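Local coordinates for protein putative NADP oxidoreductase BF3122 (Bacteroides fragilis, PDB 3D1L) that is a putative NADP-dependent oxidoreductase that probably binds the dinucleotide in a Rossmann-type domain, its substrate and reaction being unestablished, at residues 99-107 / 168-176; 115-124 / 137-148. All blocks are in the same frame, centred on the assembly; numbering follows the deposited sequence.

Interaction 1. Residues 99-107 / 168-176; sequences VHTAGSIPM and SEQRKSLHL. With MPR (2-mercapto-propion aldehyde), chain E.
Arg171 reaches from the first turn of helix 168-198 to the backbone carbonyls of loop 101-106. Its CB lies near Gly103 O, and Arg171 CG packs closer, 3.4 Å from Gly103 O. CD lies about equally far from the carbonyl oxygens of Gly103 and Ala102. A bend at chi3 (63°) turns the guanidinium toward the carbonyl of Ile105: NE makes a weak bond to Ala102 O, with an N-H...O angle of 130°, while Arg171 NH2 meets Ile105 O at 2.8 Å, close to the guanidinium plane. NH2 also donates to Ser168 OG, one turn earlier, and NH1 forms a salt bridge with Glu142. Ser168 OG receives Met107 N at 3.0 Å, tying the loop's far end to the helix start. A water bridges Gly103 O and Ser168 O. At the other end, Ser104 OG lies 2.7 Å from His175 ND1, a hydrogen bond at the ring edge; Ser104 OG also bonds His241 of the second subunit. Across the imidazole, His175 NE2 gives a weak bond of 3.1 Å to the aldehyde oxygen of MPR. The loop leaving a Rossmann-type strand thus packs on the start of helix 168-198, with His175 lining the MPR pocket.

Interaction 2. Residues 115-124 / 137-148; sequences PHYGVFYPMQ and IPFFIEASSTED. With MPR (2-mercapto-propion aldehyde), chain E.
Strands 117-122 and 139-143 pair as an antiparallel beta hairpin with a long connection in the Rossmann-type sheet, at its single antiparallel step, between strands 97-100 and 163-165. The strand axes run at 177° and approach to 4.3 Å. Val119 with Glu142 and Tyr121 with Phe140 are doubly hydrogen-bonded pairs. Past the strand ends, Met123 N donates to Pro138 O almost linearly, and Ser144 N to Tyr117 O. At the non-hydrogen-bonded pair Gly118-Ala143 the CA atoms come within 3.7 Å, an approach that the missing side chain of Gly118 allows.

Aromatic contacts occupy both faces. On the face of Phe120, Pro122 and Phe139, the Phe139 edge points into the Phe120 ring, planes 56° apart, with CE1 over the ring centre. Pro122 CB sits over the Phe139 face, 3.8 Å from the centroid, a CH-pi contact. Ile141 CD1 approaches Phe120 CD1 to 3.5 Å, and helix 146-157 packs against this face. On the other face, Tyr121 and Phe140 lie side by side, CD2 to CD2 at 3.6 Å, while CE of the selenomethionine Met123 touches the edge of Phe140 and its SE lies obliquely to the ring, a Met-aromatic contact. Tyr117 has CG between its backbone N and carbonyl carbon (chi1 61°), swinging the ring over Ser144 CB.

Beyond the pairing, Gln124 CB packs on Ile137 CG2 at the MPR pocket, and its NE2 bonds Pro208 of the second subunit. At the open end, Ser144 OG accepts from Tyr117 N. Ser145, the N-cap of helix 146-157, receives Asp148 N, and its OG donates to Asp148 OD2 from above the carboxylate plane. Asp148 OD2 also accepts from His116 ND1, through its syn lone pair, at 2.9 Å and in the imidazole plane.

Strand 117-122 joins the two contacts: its other edge bonds to strand 97-100, His100 O lying 2.9 Å from Phe120 N, so the loop of interaction 1 and the hairpin of interaction 2 grow from adjacent strands of one sheet. Interaction 2 is mostly buried, 879 Å² of regular backbone pairing and aromatic packing; interaction 1 is partly buried, covers 373 Å², and relies on side chains reaching irregular backbone. Glu142 of interaction 2 couples them, its OE1 probably hydrogen-bonded to Ser168 OG (2.9 Å) and salt-bridged to Arg171. Both also reach the second subunit and MPR, at opposite ends of the ligand: interaction 1 at its oxygen, interaction 2 at its sulfur.

Interaction 1. Residues 99-107 / 168-176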
loop_
_atom_site.group_PDB
_atom_site.type_symbol
_atom_site.label_atom_id
_atom_site.label_comp_id
_atom_site.label_asym_id
_atom_site.label_seq_id
_atom_site.Cartn_x
_atom_site.Cartn_y
_atom_site.Cartn_z
ATOM N N VAL B 99 29.947 3.945 -12.606
ATOM C CA VAL B 99 28.765 4.629 -12.108
ATOM C C VAL B 99 28.280 4.000 -10.812
ATOM O O VAL B 99 28.504 2.816 -10.547
ATOM C CB VAL B 99 27.617 4.675 -13.174
ATOM C CG1 VAL B 99 28.125 5.276 -14.482
ATOM C CG2 VAL B 99 26.992 3.291 -13.408
ATOM N N HIS B 100 27.640 4.810 -9.979
ATOM C CA HIS B 100 26.902 4.253 -8.861
ATOM C C HIS B 100 25.425 4.535 -9.039
ATOM O O HIS B 100 25.038 5.287 -9.927
ATOM C CB HIS B 100 27.443 4.731 -7.527
ATOM C CG HIS B 100 27.238 6.179 -7.269
ATOM N ND1 HIS B 100 26.004 6.706 -6.931
ATOM C CD2 HIS B 100 28.106 7.219 -7.268
ATOM C CE1 HIS B 100 26.128 8.006 -6.723
ATOM N NE2 HIS B 100 27.389 8.343 -6.927
ATOM N N THR B 101 24.609 3.899 -8.213
ATOM C CA THR B 101 23.163 3.931 -8.368
ATOM C C THR B 101 22.452 4.583 -7.180
ATOM O O THR B 101 21.241 4.380 -6.979
ATOM C CB THR B 101 22.638 2.517 -8.518
ATOM O OG1 THR B 101 23.124 1.729 -7.432
ATOM C CG2 THR B 101 23.146 1.896 -9.811
ATOM N N ALA B 102 23.190 5.319 -6.360
ATOM C CA ALA B 102 22.608 5.858 -5.133
ATOM C C ALA B 102 21.991 7.225 -5.364
ATOM O O ALA B 102 22.576 8.072 -6.031
ATOM C CB ALA B 102 23.616 5.925 -4.049
ATOM N N GLY B 103 20.804 7.432 -4.786
ATOM C CA GLY B 103 20.120 8.722 -4.827
ATOM C C GLY B 103 20.833 9.828 -4.056
ATOM O O GLY B 103 20.793 11.001 -4.448
ATOM N N SER B 104 21.482 9.469 -2.954
ATOM C CA SER B 104 21.948 10.493 -2.035
ATOM C C SER B 104 23.468 10.456 -1.877
ATOM O O SER B 104 23.997 10.936 -0.888
ATOM C CB SER B 104 21.227 10.386 -0.689
ATOM O OG SER B 104 19.883 10.864 -0.764
ATOM N N ILE B 105 24.162 9.879 -2.852
ATOM C CA ILE B 105 25.620 9.950 -2.899
ATOM C C ILE B 105 26.004 10.856 -4.065
ATOM O O ILE B 105 25.545 10.639 -5.185
ATOM C CB ILE B 105 26.263 8.563 -3.084
ATOM C CG1 ILE B 105 26.018 7.668 -1.873
ATOM C CG2 ILE B 105 27.768 8.668 -3.325
ATOM C CD1 ILE B 105 26.581 6.229 -2.108
ATOM N N PRO B 106 26.855 11.866 -3.818
ATOM C CA PRO B 106 27.234 12.770 -4.911
ATOM C C PRO B 106 28.046 12.048 -5.970
ATOM O O PRO B 106 28.727 11.063 -5.657
ATOM C CB PRO B 106 28.092 13.833 -4.219
ATOM C CG PRO B 106 28.502 13.251 -2.942
ATOM C CD PRO B 106 27.512 12.216 -2.542
HETATM N N MSE B 107 27.979 12.517 -7.215
HETATM C CA MSE B 107 28.814 11.953 -8.282
HETATM C C MSE B 107 30.302 12.095 -7.988
HETATM O O MSE B 107 31.096 11.264 -8.429
HETATM C CB MSE B 107 28.516 12.622 -9.616
HETATM C CG MSE B 107 29.253 12.013 -10.787
HETATM SE SE MSE B 107 28.815 12.878 -12.470
HETATM C CE MSE B 107 29.689 14.580 -12.224
ATOM N N SER B 168 23.517 16.210 -8.797
ATOM C CA SER B 168 23.522 15.491 -7.528
ATOM C C SER B 168 22.553 16.148 -6.541
ATOM O O SER B 168 21.929 15.471 -5.709
ATOM C CB SER B 168 24.938 15.393 -6.956
ATOM O OG SER B 168 25.652 14.306 -7.546
ATOM N N GLU B 169 22.426 17.473 -6.689
ATOM C CA GLU B 169 21.586 18.316 -5.854
ATOM C C GLU B 169 20.110 18.049 -6.134
ATOM O O GLU B 169 19.353 17.764 -5.219
ATOM C CB GLU B 169 21.964 19.802 -6.049
ATOM C CG GLU B 169 21.058 20.795 -5.314
ATOM C CD GLU B 169 21.663 22.201 -5.195
ATOM O OE1 GLU B 169 22.575 22.555 -5.991
ATOM O OE2 GLU B 169 21.217 22.968 -4.302
ATOM N N GLN B 170 19.695 18.112 -7.393
ATOM C CA GLN B 170 18.334 17.694 -7.743
ATOM C C GLN B 170 18.058 16.264 -7.272
ATOM O O GLN B 170 16.958 15.969 -6.821
ATOM C CB GLN B 170 18.092 17.766 -9.251
ATOM C CG GLN B 170 18.016 19.160 -9.913
ATOM C CD GLN B 170 18.095 19.057 -11.446
ATOM O OE1 GLN B 170 18.916 18.306 -11.976
ATOM N NE2 GLN B 170 17.229 19.787 -12.152
ATOM N N ARG B 171 19.037 15.374 -7.390
ATOM C CA ARG B 171 18.798 13.940 -7.151
ATOM C C ARG B 171 18.606 13.657 -5.640
ATOM O O ARG B 171 17.770 12.854 -5.239
ATOM C CB ARG B 171 19.921 13.088 -7.766
ATOM C CG ARG B 171 19.725 11.574 -7.620
ATOM C CD ARG B 171 20.868 10.750 -8.214
ATOM N NE ARG B 171 22.160 10.965 -7.550
ATOM C CZ ARG B 171 23.149 11.694 -8.059
ATOM N NH1 ARG B 171 23.007 12.272 -9.248
ATOM N NH2 ARG B 171 24.289 11.831 -7.382
ATOM N N LYS B 172 19.379 14.339 -4.808
ATOM C CA LYS B 172 19.159 14.267 -3.373
ATOM C C LYS B 172 17.739 14.686 -3.011
ATOM O O LYS B 172 17.078 14.011 -2.234
ATOM C CB LYS B 172 20.166 15.118 -2.599
ATOM C CG LYS B 172 21.129 14.302 -1.786
ATOM C CD LYS B 172 21.457 14.960 -0.422
ATOM C CE LYS B 172 22.147 16.317 -0.597
ATOM N NZ LYS B 172 22.322 17.013 0.724
ATOM N N SER B 173 17.298 15.803 -3.586
ATOM C CA SER B 173 15.951 16.330 -3.405
ATOM C C SER B 173 14.868 15.307 -3.764
ATOM O O SER B 173 13.910 15.119 -3.019
ATOM C CB SER B 173 15.784 17.575 -4.266
ATOM O OG SER B 173 16.446 18.683 -3.664
ATOM N N LEU B 174 15.022 14.659 -4.913
ATOM C CA LEU B 174 14.061 13.670 -5.370
ATOM C C LEU B 174 14.067 12.484 -4.413
ATOM O O LEU B 174 13.017 11.980 -4.040
ATOM C CB LEU B 174 14.408 13.216 -6.783
ATOM C CG LEU B 174 14.170 14.258 -7.873
ATOM C CD1 LEU B 174 14.959 13.865 -9.126
ATOM C CD2 LEU B 174 12.672 14.397 -8.196
ATOM N N HIS B 175 15.257 12.048 -4.019
ATOM C CA HIS B 175 15.379 10.919 -3.118
ATOM C C HIS B 175 14.733 11.201 -1.770
ATOM O O HIS B 175 14.075 10.331 -1.202
ATOM C CB HIS B 175 16.854 10.471 -2.967
ATOM C CG HIS B 175 17.022 9.214 -2.160
ATOM N ND1 HIS B 175 18.164 8.926 -1.444
ATOM C CD2 HIS B 175 16.174 8.182 -1.932
ATOM C CE1 HIS B 175 18.023 7.771 -0.825
ATOM N NE2 HIS B 175 16.822 7.294 -1.103
ATOM N N LEU B 176 14.890 12.412 -1.254
ATOM C CA LEU B 176 14.238 12.747 0.016
ATOM C C LEU B 176 12.727 12.626 -0.093
ATOM O O LEU B 176 12.075 12.017 0.761
ATOM C CB LEU B 176 14.637 14.146 0.514
ATOM C CG LEU B 176 13.850 14.723 1.708
ATOM C CD1 LEU B 176 14.161 14.015 3.036
ATOM C CD2 LEU B 176 14.098 16.214 1.850
HETATM C C1 MPR E . 14.316 5.360 -1.810
HETATM O O MPR E . 14.660 5.057 -0.632
HETATM C C2 MPR E . 12.928 5.359 -2.377
HETATM C C3 MPR E . 12.795 5.268 -3.890
HETATM S S3 MPR E . 11.217 4.505 -4.383
HETATM O O HOH W 1 22.719 12.925 -4.951
#

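Interaction 2. Residues 115-124 / 137-148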
loop_
_atom_site.group_PDB
_atom_site.type_symbol
_atom_site.label_atom_id
_atom_site.label_comp_id
_atom_site.label_asym_id
_atom_site.label_seq_id
_atom_site.Cartn_x
_atom_site.Cartn_y
_atom_site.Cartn_z
ATOM N N PRO B 115 38.983 8.354 -14.826
ATOM C CA PRO B 115 38.681 9.370 -15.830
ATOM C C PRO B 115 37.215 9.459 -16.294
ATOM O O PRO B 115 36.812 10.522 -16.715
ATOM C CB PRO B 115 39.605 9.009 -17.000
ATOM C CG PRO B 115 39.979 7.574 -16.774
ATOM C CD PRO B 115 39.924 7.321 -15.318
ATOM N N HIS B 116 36.454 8.361 -16.259
ATOM C CA HIS B 116 35.072 8.377 -16.724
ATOM C C HIS B 116 34.183 7.775 -15.626
ATOM O O HIS B 116 34.444 6.664 -15.108
ATOM C CB HIS B 116 34.910 7.656 -18.069
ATOM C CG HIS B 116 35.864 8.126 -19.122
ATOM N ND1 HIS B 116 35.560 9.145 -20.002
ATOM C CD2 HIS B 116 37.143 7.760 -19.399
ATOM C CE1 HIS B 116 36.599 9.367 -20.789
ATOM N NE2 HIS B 116 37.567 8.533 -20.452
ATOM N N TYR B 117 33.148 8.532 -15.259
ATOM C CA TYR B 117 32.344 8.194 -14.095
ATOM C C TYR B 117 31.005 8.934 -14.151
ATOM O O TYR B 117 30.844 9.863 -14.949
ATOM C CB TYR B 117 33.099 8.505 -12.805
ATOM C CG TYR B 117 33.477 9.954 -12.617
ATOM C CD1 TYR B 117 32.569 10.865 -12.072
ATOM C CD2 TYR B 117 34.752 10.408 -12.950
ATOM C CE1 TYR B 117 32.906 12.204 -11.895
ATOM C CE2 TYR B 117 35.122 11.750 -12.764
ATOM C CZ TYR B 117 34.188 12.637 -12.241
ATOM O OH TYR B 117 34.523 13.958 -12.050
ATOM N N GLY B 118 30.063 8.531 -13.313
ATOM C CA GLY B 118 28.722 9.091 -13.367
ATOM C C GLY B 118 27.785 8.432 -12.393
ATOM O O GLY B 118 28.203 7.623 -11.570
ATOM N N VAL B 119 26.515 8.819 -12.467
ATOM C CA VAL B 119 25.471 8.289 -11.611
ATOM C C VAL B 119 24.393 7.792 -12.555
ATOM O O VAL B 119 24.050 8.464 -13.514
ATOM C CB VAL B 119 24.909 9.378 -10.663
ATOM C CG1 VAL B 119 23.761 8.832 -9.802
ATOM C CG2 VAL B 119 26.011 9.927 -9.783
ATOM N N PHE B 120 23.894 6.599 -12.288
ATOM C CA PHE B 120 22.949 5.895 -13.144
ATOM C C PHE B 120 21.811 5.476 -12.202
ATOM O O PHE B 120 21.817 4.349 -11.700
ATOM C CB PHE B 120 23.671 4.669 -13.685
ATOM C CG PHE B 120 23.041 4.027 -14.883
ATOM C CD1 PHE B 120 22.875 4.723 -16.077
ATOM C CD2 PHE B 120 22.710 2.684 -14.846
ATOM C CE1 PHE B 120 22.328 4.111 -17.192
ATOM C CE2 PHE B 120 22.169 2.042 -15.971
ATOM C CZ PHE B 120 21.983 2.759 -17.152
ATOM N N TYR B 121 20.864 6.391 -11.943
ATOM C CA TYR B 121 19.900 6.247 -10.822
ATOM C C TYR B 121 18.442 5.952 -11.248
ATOM O O TYR B 121 17.722 6.862 -11.609
ATOM C CB TYR B 121 19.920 7.524 -9.967
ATOM C CG TYR B 121 18.932 7.564 -8.800
ATOM C CD1 TYR B 121 18.896 6.541 -7.824
ATOM C CD2 TYR B 121 18.105 8.671 -8.618
ATOM C CE1 TYR B 121 18.004 6.605 -6.754
ATOM C CE2 TYR B 121 17.234 8.760 -7.547
ATOM C CZ TYR B 121 17.180 7.737 -6.626
ATOM O OH TYR B 121 16.304 7.872 -5.583
ATOM N N PRO B 122 18.029 4.679 -11.251
ATOM C CA PRO B 122 16.608 4.408 -11.472
ATOM C C PRO B 122 15.837 4.495 -10.152
ATOM O O PRO B 122 16.141 3.755 -9.230
ATOM C CB PRO B 122 16.598 2.976 -12.020
ATOM C CG PRO B 122 17.834 2.313 -11.436
ATOM C CD PRO B 122 18.828 3.441 -11.105
HETATM N N MSE B 123 14.873 5.411 -10.069
HETATM C CA MSE B 123 14.169 5.715 -8.815
HETATM C C MSE B 123 12.859 4.951 -8.805
HETATM O O MSE B 123 11.931 5.247 -9.552
HETATM C CB MSE B 123 13.896 7.225 -8.721
HETATM C CG MSE B 123 13.456 7.712 -7.350
HETATM SE SE MSE B 123 13.153 9.634 -7.322
HETATM C CE MSE B 123 11.721 9.667 -8.620
ATOM N N GLN B 124 12.805 3.939 -7.970
ATOM C CA GLN B 124 11.649 3.069 -7.863
ATOM C C GLN B 124 11.906 2.211 -6.652
ATOM O O GLN B 124 13.047 2.039 -6.251
ATOM C CB GLN B 124 11.503 2.197 -9.135
ATOM C CG GLN B 124 10.207 1.358 -9.263
ATOM C CD GLN B 124 8.953 2.146 -8.917
ATOM O OE1 GLN B 124 8.696 2.443 -7.746
ATOM N NE2 GLN B 124 8.175 2.507 -9.933
ATOM N N ILE B 137 9.904 3.822 -15.168
ATOM C CA ILE B 137 10.804 4.209 -14.085
ATOM C C ILE B 137 11.604 5.488 -14.406
ATOM O O ILE B 137 12.359 5.538 -15.383
ATOM C CB ILE B 137 11.743 3.026 -13.630
ATOM C CG1 ILE B 137 10.880 1.829 -13.168
ATOM C CG2 ILE B 137 12.644 3.475 -12.490
ATOM C CD1 ILE B 137 11.663 0.576 -12.737
ATOM N N PRO B 138 11.417 6.541 -13.595
ATOM C CA PRO B 138 12.308 7.702 -13.737
ATOM C C PRO B 138 13.787 7.298 -13.552
ATOM O O PRO B 138 14.163 6.753 -12.502
ATOM C CB PRO B 138 11.863 8.637 -12.607
ATOM C CG PRO B 138 10.492 8.171 -12.212
ATOM C CD PRO B 138 10.410 6.718 -12.528
ATOM N N PHE B 139 14.599 7.547 -14.575
ATOM C CA PHE B 139 16.009 7.183 -14.562
ATOM C C PHE B 139 16.822 8.485 -14.627
ATOM O O PHE B 139 16.807 9.149 -15.648
ATOM C CB PHE B 139 16.294 6.383 -15.826
ATOM C CG PHE B 139 17.029 5.118 -15.619
ATOM C CD1 PHE B 139 18.341 5.112 -15.176
ATOM C CD2 PHE B 139 16.428 3.916 -15.947
ATOM C CE1 PHE B 139 19.019 3.920 -15.037
ATOM C CE2 PHE B 139 17.100 2.722 -15.823
ATOM C CZ PHE B 139 18.384 2.708 -15.373
ATOM N N PHE B 140 17.540 8.838 -13.562
ATOM C CA PHE B 140 18.343 10.065 -13.530
ATOM C C PHE B 140 19.815 9.820 -13.770
ATOM O O PHE B 140 20.408 8.892 -13.179
ATOM C CB PHE B 140 18.123 10.798 -12.222
ATOM C CG PHE B 140 16.678 11.013 -11.930
ATOM C CD1 PHE B 140 16.013 12.125 -12.444
ATOM C CD2 PHE B 140 15.958 10.072 -11.195
ATOM C CE1 PHE B 140 14.675 12.317 -12.202
ATOM C CE2 PHE B 140 14.625 10.256 -10.963
ATOM C CZ PHE B 140 13.981 11.382 -11.463
ATOM N N ILE B 141 20.386 10.649 -14.655
ATOM C CA ILE B 141 21.735 10.445 -15.199
ATOM C C ILE B 141 22.571 11.677 -14.955
ATOM O O ILE B 141 22.127 12.809 -15.191
ATOM C CB ILE B 141 21.719 10.178 -16.737
ATOM C CG1 ILE B 141 20.921 8.911 -17.113
ATOM C CG2 ILE B 141 23.169 10.149 -17.348
ATOM C CD1 ILE B 141 21.135 7.729 -16.287
ATOM N N GLU B 142 23.776 11.435 -14.464
ATOM C CA GLU B 142 24.825 12.443 -14.356
ATOM C C GLU B 142 26.103 11.727 -14.819
ATOM O O GLU B 142 26.226 10.511 -14.624
ATOM C CB GLU B 142 24.946 12.885 -12.891
ATOM C CG GLU B 142 25.318 14.343 -12.679
ATOM C CD GLU B 142 25.583 14.646 -11.215
ATOM O OE1 GLU B 142 25.327 13.755 -10.377
ATOM O OE2 GLU B 142 26.041 15.769 -10.894
ATOM N N ALA B 143 27.019 12.442 -15.481
ATOM C CA ALA B 143 28.329 11.877 -15.834
ATOM C C ALA B 143 29.424 12.941 -15.924
ATOM O O ALA B 143 29.137 14.130 -16.019
ATOM C CB ALA B 143 28.254 11.064 -17.117
ATOM N N SER B 144 30.676 12.484 -15.882
ATOM C CA SER B 144 31.882 13.335 -15.945
ATOM C C SER B 144 32.080 14.099 -17.254
ATOM O O SER B 144 32.882 15.026 -17.307
ATOM C CB SER B 144 33.122 12.488 -15.706
ATOM O OG SER B 144 33.114 11.398 -16.615
ATOM N N SER B 145 31.375 13.702 -18.309
ATOM C CA SER B 145 31.374 14.453 -19.561
ATOM C C SER B 145 30.070 14.233 -20.304
ATOM O O SER B 145 29.342 13.276 -20.031
ATOM C CB SER B 145 32.544 14.017 -20.451
ATOM O OG SER B 145 32.371 12.675 -20.862
ATOM N N THR B 146 29.795 15.113 -21.259
ATOM C CA THR B 146 28.602 15.048 -22.099
ATOM C C THR B 146 28.542 13.735 -22.887
ATOM O O THR B 146 27.471 13.166 -23.083
ATOM C CB THR B 146 28.535 16.274 -23.085
ATOM O OG1 THR B 146 29.531 17.243 -22.732
ATOM C CG2 THR B 146 27.188 16.945 -23.033
ATOM N N GLU B 147 29.700 13.259 -23.332
ATOM C CA GLU B 147 29.793 12.042 -24.111
ATOM C C GLU B 147 29.521 10.806 -23.225
ATOM O O GLU B 147 28.890 9.847 -23.673
ATOM C CB GLU B 147 31.182 11.943 -24.756
ATOM C CG GLU B 147 31.566 13.162 -25.666
ATOM C CD GLU B 147 31.805 14.475 -24.887
ATOM O OE1 GLU B 147 32.674 14.496 -23.986
ATOM O OE2 GLU B 147 31.118 15.494 -25.177
ATOM N N ASP B 148 30.004 10.831 -21.983
ATOM C CA ASP B 148 29.676 9.765 -21.026
ATOM C C ASP B 148 28.186 9.801 -20.644
ATOM O O ASP B 148 27.545 8.751 -20.530
ATOM C CB ASP B 148 30.562 9.845 -19.775
ATOM C CG ASP B 148 32.030 9.457 -20.049
ATOM O OD1 ASP B 148 32.272 8.340 -20.576
ATOM O OD2 ASP B 148 32.940 10.260 -19.707
HETATM C C1 MPR E . 14.316 5.360 -1.810
HETATM O O MPR E . 14.660 5.057 -0.632
HETATM C C2 MPR E . 12.928 5.359 -2.377
HETATM C C3 MPR E . 12.795 5.268 -3.890
HETATM S S3 MPR E . 11.217 4.505 -4.383
#